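Local coordinates for polyketide synthase (Synechococcus sp., PDB 4GOX), which carries a sulfotransferase domain that binds adenosine-3'-5'-diphosphate and probably transfers a sulfuryl group from PAPS to an intermediate of olefin synthesis, at residues A105-P108 with I109-Y113; Y182-A185 with E186-R190; L197-G200 with R201-A205; K222-T225 with N226-D229. All blocks are in the same frame, centred on the assembly; numbering follows the deposited sequence.

Contact 1: A105-P108 with I109-Y113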
# COMPACT_ATOMS: atom_id res chain seq x y z
N ALA A 105 16.04 -5.74 20.70
CA ALA A 105 16.96 -6.66 20.03
C ALA A 105 17.50 -6.09 18.68
O ALA A 105 18.35 -6.75 18.05
CB ALA A 105 16.27 -8.00 19.81
N ASN A 106 17.03 -4.88 18.27
CA ASN A 106 17.37 -4.21 16.98
C ASN A 106 17.17 -5.20 15.84
O ASN A 106 18.05 -5.40 15.00
CB ASN A 106 18.82 -3.63 16.99
CG ASN A 106 18.96 -2.33 17.72
OD1 ASN A 106 18.36 -1.31 17.36
ND2 ASN A 106 19.79 -2.32 18.75
N THR A 107 16.01 -5.88 15.87
CA THR A 107 15.66 -6.93 14.93
C THR A 107 15.60 -6.43 13.47
O THR A 107 14.85 -5.50 13.19
CB THR A 107 14.42 -7.69 15.41
OG1 THR A 107 14.68 -8.18 16.73
CG2 THR A 107 14.07 -8.85 14.49
N PRO A 108 16.41 -7.02 12.56
CA PRO A 108 16.38 -6.60 11.15
C PRO A 108 14.99 -6.74 10.55
O PRO A 108 14.27 -7.71 10.83
CB PRO A 108 17.37 -7.56 10.48
CG PRO A 108 18.29 -8.01 11.58
CD PRO A 108 17.42 -8.09 12.79
N ILE A 109 14.60 -5.75 9.72
CA ILE A 109 13.30 -5.74 9.04
C ILE A 109 13.13 -6.99 8.16
O ILE A 109 12.01 -7.52 8.06
CB ILE A 109 13.12 -4.37 8.32
CG1 ILE A 109 12.92 -3.19 9.31
CG2 ILE A 109 12.19 -4.39 7.11
CD1 ILE A 109 11.77 -3.14 10.19
N ALA A 110 14.25 -7.49 7.59
CA ALA A 110 14.28 -8.72 6.79
C ALA A 110 13.67 -9.88 7.60
O ALA A 110 12.94 -10.71 7.03
CB ALA A 110 15.73 -9.06 6.44
N ASP A 111 13.96 -9.92 8.91
CA ASP A 111 13.49 -10.93 9.86
C ASP A 111 12.02 -10.78 10.18
O ASP A 111 11.35 -11.80 10.32
CB ASP A 111 14.35 -10.91 11.14
CG ASP A 111 15.78 -11.39 10.96
OD1 ASP A 111 16.15 -11.74 9.82
OD2 ASP A 111 16.51 -11.44 11.96
N ILE A 112 11.50 -9.52 10.28
CA ILE A 112 10.09 -9.23 10.54
C ILE A 112 9.22 -9.73 9.37
O ILE A 112 8.19 -10.35 9.60
CB ILE A 112 9.83 -7.74 10.91
CG1 ILE A 112 10.78 -7.25 12.01
CG2 ILE A 112 8.38 -7.48 11.28
CD1 ILE A 112 10.68 -8.01 13.43
N TYR A 113 9.67 -9.50 8.11
CA TYR A 113 8.97 -10.00 6.93
C TYR A 113 8.94 -11.53 6.92
O TYR A 113 7.87 -12.09 6.73
CB TYR A 113 9.58 -9.44 5.63
CG TYR A 113 9.12 -8.03 5.29
CD1 TYR A 113 10.02 -6.97 5.28
CD2 TYR A 113 7.80 -7.78 4.94
CE1 TYR A 113 9.62 -5.68 4.92
CE2 TYR A 113 7.38 -6.49 4.60
CZ TYR A 113 8.29 -5.45 4.57
OH TYR A 113 7.86 -4.18 4.26
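Pro108 and Asp111 lie side by side and point the same way, the pyrrolidine ring alongside the carboxylate at the first turn of helix 109-119. The ring touches through CD, with Pro108 CD 3.6 Å from Asp111 OD2 and CG slightly farther off. Asp111 sets its CG beside its own backbone N (chi1 -69°), which carries the carboxylate back along the helix start to the proline. Thr107 crosses Asp111 and Ile112 at about a right angle. Its methyl, held anti to the backbone N, reaches Ile112 CD1 at 3.6 Å and rests at 3.9 Å from Asp111 CB, so that one methyl, CG2, touches both the exposed Asp111 and the buried Ile112. The hydroxyl of Thr107 turns elsewhere, to the carbonyl of Trp102 in the preceding helix.

These contacts join helix 92-104 to helix 109-119 through a short connection. Asn106, with positive phi, ends the first helix in a Schellman motif, and Pro108 takes the N-cap position of the second. The carbonyl of Pro108 receives Asp111 N at 2.9 Å, but the donor stands well above the carbonyl plane and the N-H is bent to 132°; Ile112 N adds a weak second bond at 3.4 Å to the same Pro108 O. Ile112 also lays its CG1 against that oxygen, 3.7 Å from Pro108 O. On the buried side, Ile109 and Ile112 both pack on Met64 of helix 64-71.

Contact 2: Y182-A185 with E186-R190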
# COMPACT_ATOMS: atom_id res chain seq x y z
N TYR A 182 -1.69 22.49 -2.58
CA TYR A 182 -2.01 21.97 -3.92
C TYR A 182 -0.77 21.51 -4.68
O TYR A 182 -0.82 20.45 -5.31
CB TYR A 182 -2.81 23.00 -4.73
CG TYR A 182 -4.22 23.17 -4.21
CD1 TYR A 182 -5.25 22.33 -4.63
CD2 TYR A 182 -4.53 24.17 -3.29
CE1 TYR A 182 -6.55 22.48 -4.15
CE2 TYR A 182 -5.83 24.34 -2.82
CZ TYR A 182 -6.83 23.49 -3.25
OH TYR A 182 -8.12 23.65 -2.78
N ALA A 183 0.34 22.27 -4.59
CA ALA A 183 1.61 21.95 -5.23
C ALA A 183 2.24 20.73 -4.57
O ALA A 183 2.75 19.84 -5.27
CB ALA A 183 2.56 23.14 -5.15
N LEU A 184 2.14 20.64 -3.23
CA LEU A 184 2.67 19.51 -2.47
C LEU A 184 1.90 18.22 -2.80
O LEU A 184 2.53 17.19 -3.04
CB LEU A 184 2.70 19.83 -0.96
CG LEU A 184 3.03 18.68 0.02
CD1 LEU A 184 4.43 18.09 -0.23
CD2 LEU A 184 2.91 19.16 1.46
N ALA A 185 0.56 18.28 -2.88
CA ALA A 185 -0.29 17.15 -3.22
C ALA A 185 0.08 16.64 -4.63
O ALA A 185 0.30 15.44 -4.82
CB ALA A 185 -1.76 17.55 -3.17
N GLU A 186 0.18 17.57 -5.61
CA GLU A 186 0.56 17.27 -6.99
C GLU A 186 1.95 16.61 -7.00
O GLU A 186 2.14 15.57 -7.63
CB GLU A 186 0.58 18.56 -7.82
CG GLU A 186 1.05 18.31 -9.24
CD GLU A 186 1.01 19.50 -10.17
OE1 GLU A 186 1.48 19.36 -11.31
OE2 GLU A 186 0.59 20.60 -9.74
N SER A 187 2.92 17.22 -6.29
CA SER A 187 4.28 16.71 -6.17
C SER A 187 4.32 15.29 -5.64
O SER A 187 5.02 14.46 -6.23
CB SER A 187 5.13 17.62 -5.30
OG SER A 187 5.50 18.72 -6.11
N ILE A 188 3.57 15.01 -4.56
CA ILE A 188 3.48 13.69 -3.96
C ILE A 188 2.88 12.67 -4.94
O ILE A 188 3.45 11.60 -5.10
CB ILE A 188 2.76 13.70 -2.58
CG1 ILE A 188 3.62 14.47 -1.54
CG2 ILE A 188 2.53 12.27 -2.08
CD1 ILE A 188 2.91 14.67 -0.19
N TRP A 189 1.80 13.04 -5.66
CA TRP A 189 1.21 12.13 -6.65
C TRP A 189 2.24 11.82 -7.76
O TRP A 189 2.41 10.66 -8.17
CB TRP A 189 -0.03 12.79 -7.30
CG TRP A 189 -0.71 11.89 -8.29
CD1 TRP A 189 -1.65 10.94 -8.03
CD2 TRP A 189 -0.46 11.83 -9.69
NE1 TRP A 189 -2.03 10.32 -9.20
CE2 TRP A 189 -1.33 10.86 -10.24
CE3 TRP A 189 0.37 12.57 -10.56
CZ2 TRP A 189 -1.32 10.53 -11.60
CZ3 TRP A 189 0.38 12.24 -11.91
CH2 TRP A 189 -0.47 11.25 -12.41
N ARG A 190 2.90 12.87 -8.24
CA ARG A 190 3.86 12.74 -9.32
C ARG A 190 5.08 11.93 -8.88
O ARG A 190 5.45 10.97 -9.55
CB ARG A 190 4.25 14.14 -9.83
CG ARG A 190 5.18 14.14 -11.05
CD ARG A 190 5.58 15.54 -11.44
NE ARG A 190 6.36 16.20 -10.40
CZ ARG A 190 5.97 17.29 -9.76
NH1 ARG A 190 4.82 17.89 -10.07
NH2 ARG A 190 6.72 17.80 -8.80
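Leu184 and Ile188 meet one turn apart on helix 181-202, a long alpha helix of the sulfotransferase fold that packs beside helix 158-167. The side chains cross at a slant, with Leu184 CD1 3.7 Å from Ile188 CD1 and also near its CG1. Ile188 keeps CG1 beside its own backbone N (chi1 -67°), which lays this branch 3.3 Å from Leu184 O and sends CD1 on toward the leucine. Exchanging Ile188 for an alanine would probably leave Leu184 CD1 without its apolar neighbour and open a gap beside it.

The tight side of the helix is formed by Ala185, Glu186 and Trp189. Ala185 packs on Phe165 of helix 158-167, and the indole of Trp189 on Leu294 of helix 289-297, with its NE1 bonded to the carbonyl of Arg156. Buried Glu186 is extended beyond CG, and its OE1 is held by Gln288 N and the hydroxyl of Thr291. Beneath these groups the backbone bonds are regular, as in Trp189 N to Ala185 O at 3.0 Å, with an N-H angle of 163°.

On the looser side, Ala183 and Leu184 are exposed and Ser187 is partly so; here Ser187 OG lies 3.1 Å from Ala183 O. From this side the partly exposed Arg190 runs back along the helix to the buried Glu186 carboxylate. Glu186 OE1 lies at the edge of the guanidinium and in its plane, but the salt bridge is long, with Arg190 NH1 3.9 Å from Glu186 OE1.

Contact 3: L197-G200 with R201-A205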
# COMPACT_ATOMS: atom_id res chain seq x y z
N LEU A 197 6.35 3.45 -11.09
CA LEU A 197 6.49 3.16 -12.52
C LEU A 197 7.94 2.73 -12.84
O LEU A 197 8.14 1.70 -13.49
CB LEU A 197 6.11 4.40 -13.35
CG LEU A 197 6.15 4.23 -14.85
CD1 LEU A 197 5.04 3.30 -15.31
CD2 LEU A 197 6.11 5.59 -15.57
N ASP A 198 8.96 3.52 -12.37
CA ASP A 198 10.37 3.19 -12.58
C ASP A 198 10.73 1.82 -11.98
O ASP A 198 11.41 1.05 -12.64
CB ASP A 198 11.31 4.27 -12.01
CG ASP A 198 11.31 5.58 -12.80
OD1 ASP A 198 10.64 5.63 -13.88
OD2 ASP A 198 11.90 6.57 -12.32
N LEU A 199 10.21 1.50 -10.76
CA LEU A 199 10.41 0.18 -10.15
C LEU A 199 9.84 -0.92 -11.06
O LEU A 199 10.54 -1.88 -11.38
CB LEU A 199 9.79 0.10 -8.75
CG LEU A 199 9.74 -1.29 -8.09
CD1 LEU A 199 11.12 -1.80 -7.79
CD2 LEU A 199 8.88 -1.27 -6.83
N GLY A 200 8.59 -0.73 -11.49
CA GLY A 200 7.90 -1.63 -12.40
C GLY A 200 8.65 -1.94 -13.67
O GLY A 200 8.67 -3.08 -14.11
N ARG A 201 9.33 -0.92 -14.24
CA ARG A 201 10.15 -1.11 -15.44
C ARG A 201 11.36 -2.01 -15.19
O ARG A 201 11.73 -2.77 -16.09
CB ARG A 201 10.61 0.22 -16.04
CG ARG A 201 9.52 0.95 -16.81
CD ARG A 201 10.10 1.93 -17.82
NE ARG A 201 9.03 2.70 -18.47
CZ ARG A 201 8.65 3.92 -18.10
NH1 ARG A 201 9.25 4.54 -17.09
NH2 ARG A 201 7.67 4.54 -18.74
N THR A 202 11.97 -1.92 -13.99
CA THR A 202 13.15 -2.74 -13.64
C THR A 202 12.78 -4.21 -13.44
O THR A 202 13.58 -5.08 -13.74
CB THR A 202 13.92 -2.18 -12.43
OG1 THR A 202 13.12 -2.31 -11.27
CG2 THR A 202 14.37 -0.73 -12.63
N VAL A 203 11.58 -4.48 -12.91
CA VAL A 203 11.10 -5.86 -12.70
C VAL A 203 10.20 -6.26 -13.88
O VAL A 203 9.72 -5.40 -14.62
CB VAL A 203 10.42 -6.04 -11.31
CG1 VAL A 203 11.29 -5.48 -10.19
CG2 VAL A 203 9.03 -5.40 -11.28
N GLY A 204 9.94 -7.54 -14.07
CA GLY A 204 9.06 -7.92 -15.18
C GLY A 204 7.61 -7.51 -15.03
O GLY A 204 7.21 -6.99 -13.99
N ALA A 205 6.78 -7.79 -16.07
CA ALA A 205 5.33 -7.59 -16.01
C ALA A 205 4.81 -8.74 -15.13
O ALA A 205 3.72 -8.67 -14.58
CB ALA A 205 4.71 -7.67 -17.39
O HOH W 1 10.12 7.46 -15.83
O HOH W 2 11.69 4.06 -15.94
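The backbone of 197-205 runs through the last turn of helix 181-202 and leaves it at Val203, the first residue to depart from helical phi/psi. Arg201 N bonds to Leu197 O at 3.0 Å, and Val203 N reaches Leu199 O at 3.2 Å, while the link from Thr202 N to Asp198 O is weak. Leu199 O is gripped a second time by Thr202 OG1, which donates at 2.6 Å in the carbonyl plane, on a lone pair. The threonine hydroxyl sits between its own backbone N and carbonyl carbon (chi1 68°), the rotation that turns it back to this oxygen.

Leu197 lies over one face of the Arg201 guanidinium, its CD2 3.6 Å from Arg201 NH1. A serine in place of Leu197 would probably strip this face of its apolar cover and leave the guanidinium freer to turn. On the inner side, Leu197 packs on Tyr208 and Gln210 of strand 208-212, and Leu199 and Val203 on Tyr151 of strand 149-155.

Asp198 and Arg201 form a long salt bridge, their planes 41° apart, reinforced by water 2, which donates to Asp198 OD1 and accepts from Arg201 NH1 at 2.7 Å.

Contact 4: K222-T225 with N226-D229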
# COMPACT_ATOMS: atom_id res chain seq x y z
N LYS A 222 -14.09 -7.55 -12.39
CA LYS A 222 -13.13 -7.68 -13.50
C LYS A 222 -11.71 -7.34 -13.05
O LYS A 222 -10.78 -8.09 -13.37
CB LYS A 222 -13.53 -6.77 -14.67
CG LYS A 222 -12.65 -6.87 -15.92
CD LYS A 222 -13.00 -5.78 -16.93
CE LYS A 222 -11.95 -5.65 -18.00
NZ LYS A 222 -12.14 -4.44 -18.84
N VAL A 223 -11.55 -6.22 -12.33
CA VAL A 223 -10.25 -5.75 -11.86
C VAL A 223 -9.64 -6.70 -10.81
O VAL A 223 -8.49 -7.10 -10.94
CB VAL A 223 -10.31 -4.26 -11.42
CG1 VAL A 223 -8.99 -3.80 -10.80
CG2 VAL A 223 -10.68 -3.38 -12.60
N LEU A 224 -10.42 -7.08 -9.79
CA LEU A 224 -9.95 -7.99 -8.75
C LEU A 224 -9.63 -9.38 -9.31
O LEU A 224 -8.73 -10.04 -8.80
CB LEU A 224 -10.91 -8.04 -7.55
CG LEU A 224 -10.95 -6.74 -6.70
CD1 LEU A 224 -12.30 -6.57 -6.00
CD2 LEU A 224 -9.81 -6.71 -5.69
N THR A 225 -10.31 -9.81 -10.40
CA THR A 225 -10.02 -11.09 -11.07
C THR A 225 -8.61 -11.01 -11.67
O THR A 225 -7.82 -11.93 -11.48
CB THR A 225 -11.13 -11.43 -12.09
OG1 THR A 225 -12.28 -11.84 -11.35
CG2 THR A 225 -10.73 -12.53 -13.08
N ASN A 226 -8.28 -9.87 -12.33
CA ASN A 226 -6.96 -9.62 -12.90
C ASN A 226 -5.87 -9.60 -11.81
O ASN A 226 -4.77 -10.13 -12.03
CB ASN A 226 -6.94 -8.31 -13.68
CG ASN A 226 -7.77 -8.30 -14.92
OD1 ASN A 226 -7.97 -9.33 -15.59
ND2 ASN A 226 -8.26 -7.13 -15.29
N ILE A 227 -6.18 -9.00 -10.65
CA ILE A 227 -5.26 -8.92 -9.51
C ILE A 227 -4.99 -10.34 -8.98
O ILE A 227 -3.84 -10.69 -8.75
CB ILE A 227 -5.76 -7.95 -8.40
CG1 ILE A 227 -5.79 -6.49 -8.92
CG2 ILE A 227 -4.90 -8.06 -7.15
CD1 ILE A 227 -6.42 -5.49 -7.98
N CYS A 228 -6.07 -11.17 -8.85
CA CYS A 228 -6.01 -12.56 -8.42
C CYS A 228 -5.14 -13.41 -9.37
O CYS A 228 -4.33 -14.22 -8.90
CB CYS A 228 -7.42 -13.15 -8.29
SG CYS A 228 -8.31 -12.59 -6.82
N ASP A 229 -5.30 -13.19 -10.69
CA ASP A 229 -4.52 -13.88 -11.72
C ASP A 229 -3.04 -13.51 -11.57
O ASP A 229 -2.18 -14.38 -11.68
CB ASP A 229 -5.02 -13.53 -13.13
CG ASP A 229 -6.42 -14.04 -13.48
OD1 ASP A 229 -6.90 -15.00 -12.81
OD2 ASP A 229 -7.03 -13.51 -14.43
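Ile227 packs against Val223 and Leu224, one turn back on helix 220-231, the helix that follows strand 208-212 and the short helix 213-218 and lies against the parallel sheet of this P-loop-related fold. Its CD1 is the touching atom, 4.2 Å from Val223 CG1 and 4.3 Å from Leu224 CD2, so the methyl touches both, loosely. Ile227 CG1 stands beside its own backbone N (chi1 -66°), which lays it 3.4 Å from Val223 O before CD1 reaches the valine. The same oxygen receives Ile227 N at 3.0 Å, with the donor in the carbonyl plane.

Around this apolar strip the polar side chains lie close to the carbonyls of the preceding turn. The carboxamide of Asn226 leans over Lys222 O. Asp229 runs alongside Thr225, pointing the same way, and its OD2 is 4.1 Å from Thr225 CG2. The hydroxyl of Thr225 is engaged by Arg221 O, in the turn before.

Farther out, the apolar side is set by other elements. Val211 of strand 208-212 touches both Val223 and Ile227, and Leu40 of helix 37-45 touches both Leu224 and Ile227, so the strip is wedged between sheet and helix; Leu216 of helix 213-218 adds to it at Val223 and Leu224. Cys228 turns to the chain that follows the helix, packing on Val233 and Leu239. Its backbone N bonds to Leu224 O at 2.9 Å, and its SG lies 3.3 Å from the same Leu224 O.

Contacts 2 and 3 share helix 181-202, the first in its early turns and the second at its end, with about 8 Å between nearest atoms. Contact 1 joins two helices through a loop, whereas contact 4 stays within helix 220-231. All four are partly buried; in contact 2 even a carboxylate is buried, whereas a leucine lies at the surface. The polar chemistry varies: in contact 1 the N-cap proline's carbonyl takes backbone N-H groups of the first turn, in contact 2 a glutamate bonds to a neighbouring segment, and in contact 3 a water-bridged ion pair lies at the surface. Contact 4 has no ion pair and relies on aliphatic packing. Contacts 3 and 4 both lean on strand 208-212.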